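Alpha-pyrone synthesis polyketide synthase-like Pks18 (Mycobacterium tuberculosis, PDB 1TED) probably extends medium- and long-chain aliphatic acyl-CoA starters with malonyl-CoA units to make tri- and tetraketide alpha-pyrones, as a homodimeric type III polyketide synthase. Local coordinates at residues M173-A178 and F344-S349; E203-N208 and S222-G227. All coordinates share one frame; numbering follows the deposited sequence.

Contact 1 of 2, residues M173-A178 and F344-S349; sequences MGCAAA and FGNMLS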
loop_
_atom_site.group_PDB
_atom_site.type_symbol
_atom_site.label_atom_id
_atom_site.label_comp_id
_atom_site.label_asym_id
_atom_site.label_seq_id
_atom_site.Cartn_x
_atom_site.Cartn_y
_atom_site.Cartn_z
ATOM N N MET A 173 -5.898 -3.586 2.751
ATOM C CA MET A 173 -7.015 -3.465 1.835
ATOM C C MET A 173 -7.763 -4.802 1.926
ATOM O O MET A 173 -8.636 -5.115 1.117
ATOM C CB MET A 173 -6.540 -3.139 0.411
ATOM C CG MET A 173 -5.917 -1.746 0.334
ATOM S SD MET A 173 -5.906 -0.966 -1.276
ATOM C CE MET A 173 -7.508 -0.147 -1.241
ATOM N N GLY A 174 -7.388 -5.581 2.936
ATOM C CA GLY A 174 -8.030 -6.858 3.210
ATOM C C GLY A 174 -8.183 -7.978 2.189
ATOM O O GLY A 174 -7.314 -8.233 1.352
ATOM N N CYS A 175 -9.322 -8.656 2.289
ATOM C CA CYS A 175 -9.652 -9.796 1.444
ATOM C C CYS A 175 -9.750 -9.484 -0.037
ATOM O O CYS A 175 -9.645 -10.386 -0.865
ATOM C CB CYS A 175 -10.969 -10.446 1.920
ATOM S SG CYS A 175 -10.946 -11.107 3.614
ATOM N N ALA A 176 -9.940 -8.211 -0.376
ATOM C CA ALA A 176 -10.065 -7.820 -1.782
ATOM C C ALA A 176 -8.801 -7.195 -2.380
ATOM O O ALA A 176 -8.830 -6.689 -3.501
ATOM C CB ALA A 176 -11.252 -6.855 -1.949
ATOM N N ALA A 177 -7.693 -7.259 -1.648
ATOM C CA ALA A 177 -6.437 -6.647 -2.097
ATOM C C ALA A 177 -5.838 -7.186 -3.405
ATOM O O ALA A 177 -5.086 -6.485 -4.084
ATOM C CB ALA A 177 -5.403 -6.719 -0.974
ATOM N N ALA A 178 -6.157 -8.422 -3.768
ATOM C CA ALA A 178 -5.623 -8.963 -5.005
ATOM C C ALA A 178 -6.141 -8.127 -6.162
ATOM O O ALA A 178 -5.438 -7.948 -7.153
ATOM C CB ALA A 178 -6.032 -10.414 -5.183
ATOM N N PHE A 344 -8.717 -24.700 2.395
ATOM C CA PHE A 344 -7.771 -23.706 2.896
ATOM C C PHE A 344 -8.286 -22.714 3.922
ATOM O O PHE A 344 -7.496 -22.041 4.586
ATOM C CB PHE A 344 -7.207 -22.923 1.707
ATOM C CG PHE A 344 -6.530 -23.789 0.688
ATOM C CD1 PHE A 344 -5.263 -24.316 0.934
ATOM C CD2 PHE A 344 -7.176 -24.127 -0.494
ATOM C CE1 PHE A 344 -4.652 -25.172 0.012
ATOM C CE2 PHE A 344 -6.577 -24.981 -1.420
ATOM C CZ PHE A 344 -5.313 -25.505 -1.167
ATOM N N GLY A 345 -9.603 -22.621 4.061
ATOM C CA GLY A 345 -10.164 -21.654 4.984
ATOM C C GLY A 345 -10.093 -20.336 4.235
ATOM O O GLY A 345 -10.055 -20.341 3.004
ATOM N N ASN A 346 -10.066 -19.217 4.957
ATOM C CA ASN A 346 -9.999 -17.900 4.328
ATOM C C ASN A 346 -8.589 -17.347 4.454
ATOM O O ASN A 346 -8.118 -17.061 5.559
ATOM C CB ASN A 346 -11.001 -16.947 4.987
ATOM C CG ASN A 346 -10.850 -15.502 4.507
ATOM O OD1 ASN A 346 -10.352 -15.239 3.414
ATOM N ND2 ASN A 346 -11.302 -14.566 5.323
ATOM N N MET A 347 -7.917 -17.204 3.315
ATOM C CA MET A 347 -6.549 -16.697 3.295
ATOM C C MET A 347 -6.518 -15.255 2.814
ATOM O O MET A 347 -5.565 -14.815 2.178
ATOM C CB MET A 347 -5.679 -17.566 2.387
ATOM C CG MET A 347 -5.702 -19.047 2.718
ATOM S SD MET A 347 -5.284 -19.964 1.233
ATOM C CE MET A 347 -4.433 -21.276 1.877
ATOM N N LEU A 348 -7.586 -14.528 3.115
ATOM C CA LEU A 348 -7.687 -13.125 2.754
ATOM C C LEU A 348 -7.477 -12.862 1.254
ATOM O O LEU A 348 -8.086 -13.537 0.421
ATOM C CB LEU A 348 -6.696 -12.323 3.613
ATOM C CG LEU A 348 -7.155 -12.001 5.047
ATOM C CD1 LEU A 348 -7.911 -13.156 5.646
ATOM C CD2 LEU A 348 -5.968 -11.652 5.915
ATOM N N SER A 349 -6.622 -11.896 0.917
ATOM C CA SER A 349 -6.368 -11.533 -0.478
ATOM C C SER A 349 -5.995 -12.684 -1.394
ATOM O O SER A 349 -6.303 -12.668 -2.578
ATOM C CB SER A 349 -5.273 -10.469 -0.555
ATOM O OG SER A 349 -4.072 -10.912 0.055
#
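The sulfur of Cys-175 lies against the loop 344-349. SG is 3.9 Å from Asn-346 ND2 and sits equally near Leu-348 CA, while the branch point of the leucine side chain, CG, lies 4.2 Å from SG. With SG anti to the carbonyl carbon (chi1 -61°), the thiol reaches out from the turn in front of helix 177-191. Beside it, backbone oxygens meet small side chains and a CA: Cys-175 O takes a CA-H...O contact from Ser-349 CA at 3.5 Å. Ser-349 CB is 3.6 Å from Gly-174 O and also rests against the methyl of Ala-177, and Ala-178 CB abuts Ser-349 O at 3.5 Å. The starts of helices 177-191 and 349-361 thus meet in the buried centre of the chain, joining the N- and C-terminal halves of the thiolase fold. Cys-175 is probably the nucleophile, and His-313 touches both it and Asn-346, an arrangement consistent with the Cys-His-Asn triad of chalcone synthases. The amide is held within its own loop: Asn-346 CG is anti to the backbone N (chi1 172°), and OD1 accepts from Leu-348 N at 2.9 Å in an Asx turn, the donor lying above the carbonyl plane, 57° out of it. In the second shell, the asparagine backbone is hydrogen-bonded to that of Leu-223, and Ser-349 OG to Glu-203 OE1.

Contact 2 of 2, residues E203-N208 and S222-G227; sequences ELCSVN and SLFGDG. With MYR (myristic acid), chain E.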
loop_
_atom_site.group_PDB
_atom_site.type_symbol
_atom_site.label_atom_id
_atom_site.label_comp_id
_atom_site.label_asym_id
_atom_site.label_seq_id
_atom_site.Cartn_x
_atom_site.Cartn_y
_atom_site.Cartn_z
ATOM N N GLU A 203 -0.431 -13.981 2.797
ATOM C CA GLU A 203 -1.205 -13.784 3.999
ATOM C C GLU A 203 -0.870 -14.835 5.044
ATOM O O GLU A 203 -1.015 -16.040 4.814
ATOM C CB GLU A 203 -2.691 -13.801 3.632
ATOM C CG GLU A 203 -3.509 -12.661 4.228
ATOM C CD GLU A 203 -3.159 -11.273 3.684
ATOM O OE1 GLU A 203 -3.425 -11.002 2.491
ATOM O OE2 GLU A 203 -2.629 -10.450 4.457
ATOM N N LEU A 204 -0.394 -14.359 6.189
ATOM C CA LEU A 204 -0.009 -15.219 7.299
ATOM C C LEU A 204 -0.794 -14.892 8.556
ATOM O O LEU A 204 -0.305 -14.190 9.447
ATOM C CB LEU A 204 1.487 -15.070 7.581
ATOM C CG LEU A 204 2.420 -16.061 6.886
ATOM C CD1 LEU A 204 2.048 -16.197 5.432
ATOM C CD2 LEU A 204 3.864 -15.590 7.050
ATOM N N CYS A 205 -2.015 -15.410 8.624
ATOM C CA CYS A 205 -2.886 -15.189 9.768
ATOM C C CYS A 205 -2.396 -15.908 11.031
ATOM O O CYS A 205 -2.402 -15.328 12.115
ATOM C CB CYS A 205 -4.314 -15.651 9.434
ATOM S SG CYS A 205 -5.125 -14.758 8.077
ATOM N N SER A 206 -1.975 -17.165 10.883
ATOM C CA SER A 206 -1.506 -17.970 12.013
ATOM C C SER A 206 -0.517 -17.217 12.894
ATOM O O SER A 206 -0.425 -17.459 14.095
ATOM C CB SER A 206 -0.875 -19.286 11.513
ATOM O OG SER A 206 0.357 -19.085 10.829
ATOM N N VAL A 207 0.211 -16.292 12.285
ATOM C CA VAL A 207 1.196 -15.491 12.985
ATOM C C VAL A 207 0.565 -14.496 13.958
ATOM O O VAL A 207 1.235 -14.001 14.866
ATOM C CB VAL A 207 2.094 -14.759 11.955
ATOM C CG1 VAL A 207 2.567 -13.437 12.487
ATOM C CG2 VAL A 207 3.282 -15.625 11.630
ATOM N N ASN A 208 -0.723 -14.214 13.789
ATOM C CA ASN A 208 -1.398 -13.267 14.669
ATOM C C ASN A 208 -2.370 -13.926 15.646
ATOM O O ASN A 208 -3.181 -13.245 16.271
ATOM C CB ASN A 208 -2.146 -12.203 13.849
ATOM C CG ASN A 208 -1.207 -11.314 13.033
ATOM O OD1 ASN A 208 -0.890 -11.614 11.879
ATOM N ND2 ASN A 208 -0.756 -10.221 13.636
ATOM N N SER A 222 -11.415 -19.467 13.682
ATOM C CA SER A 222 -11.926 -20.730 13.170
ATOM C C SER A 222 -11.967 -20.661 11.647
ATOM O O SER A 222 -12.091 -21.689 10.976
ATOM C CB SER A 222 -13.339 -21.012 13.708
ATOM O OG SER A 222 -14.332 -20.292 12.989
ATOM N N LEU A 223 -11.842 -19.452 11.102
ATOM C CA LEU A 223 -11.908 -19.272 9.653
ATOM C C LEU A 223 -10.625 -18.919 8.900
ATOM O O LEU A 223 -10.396 -19.411 7.798
ATOM C CB LEU A 223 -12.958 -18.205 9.312
ATOM C CG LEU A 223 -14.432 -18.488 9.603
ATOM C CD1 LEU A 223 -15.262 -17.303 9.143
ATOM C CD2 LEU A 223 -14.874 -19.755 8.881
ATOM N N PHE A 224 -9.793 -18.071 9.491
ATOM C CA PHE A 224 -8.580 -17.615 8.825
ATOM C C PHE A 224 -7.416 -18.608 8.706
ATOM O O PHE A 224 -7.084 -19.327 9.641
ATOM C CB PHE A 224 -8.125 -16.311 9.487
ATOM C CG PHE A 224 -9.116 -15.181 9.342
ATOM C CD1 PHE A 224 -10.408 -15.413 8.869
ATOM C CD2 PHE A 224 -8.757 -13.878 9.667
ATOM C CE1 PHE A 224 -11.326 -14.363 8.720
ATOM C CE2 PHE A 224 -9.673 -12.813 9.519
ATOM C CZ PHE A 224 -10.955 -13.060 9.045
ATOM N N GLY A 225 -6.811 -18.629 7.519
ATOM C CA GLY A 225 -5.697 -19.518 7.242
ATOM C C GLY A 225 -4.537 -18.792 6.581
ATOM O O GLY A 225 -4.581 -17.574 6.403
ATOM N N ASP A 226 -3.504 -19.543 6.203
ATOM C CA ASP A 226 -2.299 -18.979 5.587
ATOM C C ASP A 226 -2.144 -19.352 4.112
ATOM O O ASP A 226 -2.457 -20.469 3.707
ATOM C CB ASP A 226 -1.048 -19.455 6.356
ATOM C CG ASP A 226 -0.962 -18.888 7.769
ATOM O OD1 ASP A 226 -1.965 -18.333 8.273
ATOM O OD2 ASP A 226 0.121 -19.005 8.383
ATOM N N GLY A 227 -1.639 -18.427 3.307
ATOM C CA GLY A 227 -1.479 -18.741 1.900
ATOM C C GLY A 227 -0.738 -17.692 1.108
ATOM O O GLY A 227 -0.502 -16.585 1.587
HETATM C C1 MYR E . -6.136 -21.524 14.959
HETATM O O1 MYR E . -5.972 -22.670 14.548
HETATM O O2 MYR E . -7.058 -21.291 15.743
HETATM C C2 MYR E . -5.206 -20.397 14.505
HETATM C C3 MYR E . -5.952 -19.394 13.623
HETATM C C4 MYR E . -5.016 -18.282 13.141
HETATM C C5 MYR E . -5.763 -17.248 12.296
HETATM C C6 MYR E . -6.812 -16.478 13.104
HETATM C C7 MYR E . -6.192 -15.539 14.142
HETATM C C8 MYR E . -5.441 -14.373 13.496
HETATM C C9 MYR E . -6.379 -13.471 12.692
HETATM C C10 MYR E . -5.589 -12.399 11.940
HETATM C C11 MYR E . -6.518 -11.536 11.084
HETATM C C12 MYR E . -5.727 -10.496 10.289
HETATM C C13 MYR E . -6.662 -9.693 9.382
HETATM C C14 MYR E . -5.881 -8.675 8.549
#
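Glu-203 and Gly-227 form an antiparallel hydrogen-bonded pair between strands 196-204 and 226-236. Glu-203 N to Gly-227 O and Gly-227 N to Glu-203 O are both 2.9 Å, the first nearly straight at 172°. Beyond this pair the polar grip passes to the Asp-226 carboxylate. Ser-206 N meets the syn lone pair of Asp-226 OD1 at 179°. Ser-206 OG sits between the backbone N and the carbonyl carbon (chi1 69°), which brings it to Asp-226 OD2 in a very short bond of 2.5 Å; OD2 also accepts from Ala-84 N. The apolar side is made by Cys-205, whose SG lies 3.7 Å from Phe-224 CB and approaches the aromatic ring obliquely. Myristic acid runs along this side, probably within the substrate tunnel: C5 is 3.6 Å from Cys-205 CB, C8 passes Cys-205 O, and C11 comes in plane to the ring edge, 3.5 Å from Phe-224 CD2. Phe-224 probably matches the gatekeeper phenylalanine of plant chalcone synthases. Three donors on one buried carboxylate are consistent with an ionised Asp-226; by holding both the N-H and the hydroxyl of Ser-206, it fixes the turn whose other side meets the acyl chain.

From the N terminus, the chain first passes 173-178, at the start of helix 177-191, and after that helix and strand 196-204 it reaches 203-208. Helix 215-223 then leads to 222-227, so contact 2 closes a short loop within the N-terminal half. Much later, between helices 335-344 and 349-361, the chain arrives at 344-349 and closes the long loop of contact 1, inside which contact 2 is nested. The two contacts adjoin: Gly-225 N lies 2.8 Å from Asn-346 O in a probable hydrogen bond, and Leu-348 packs on Glu-203. Together they join the two central helix starts to the sheet and to what is probably the acyl tunnel.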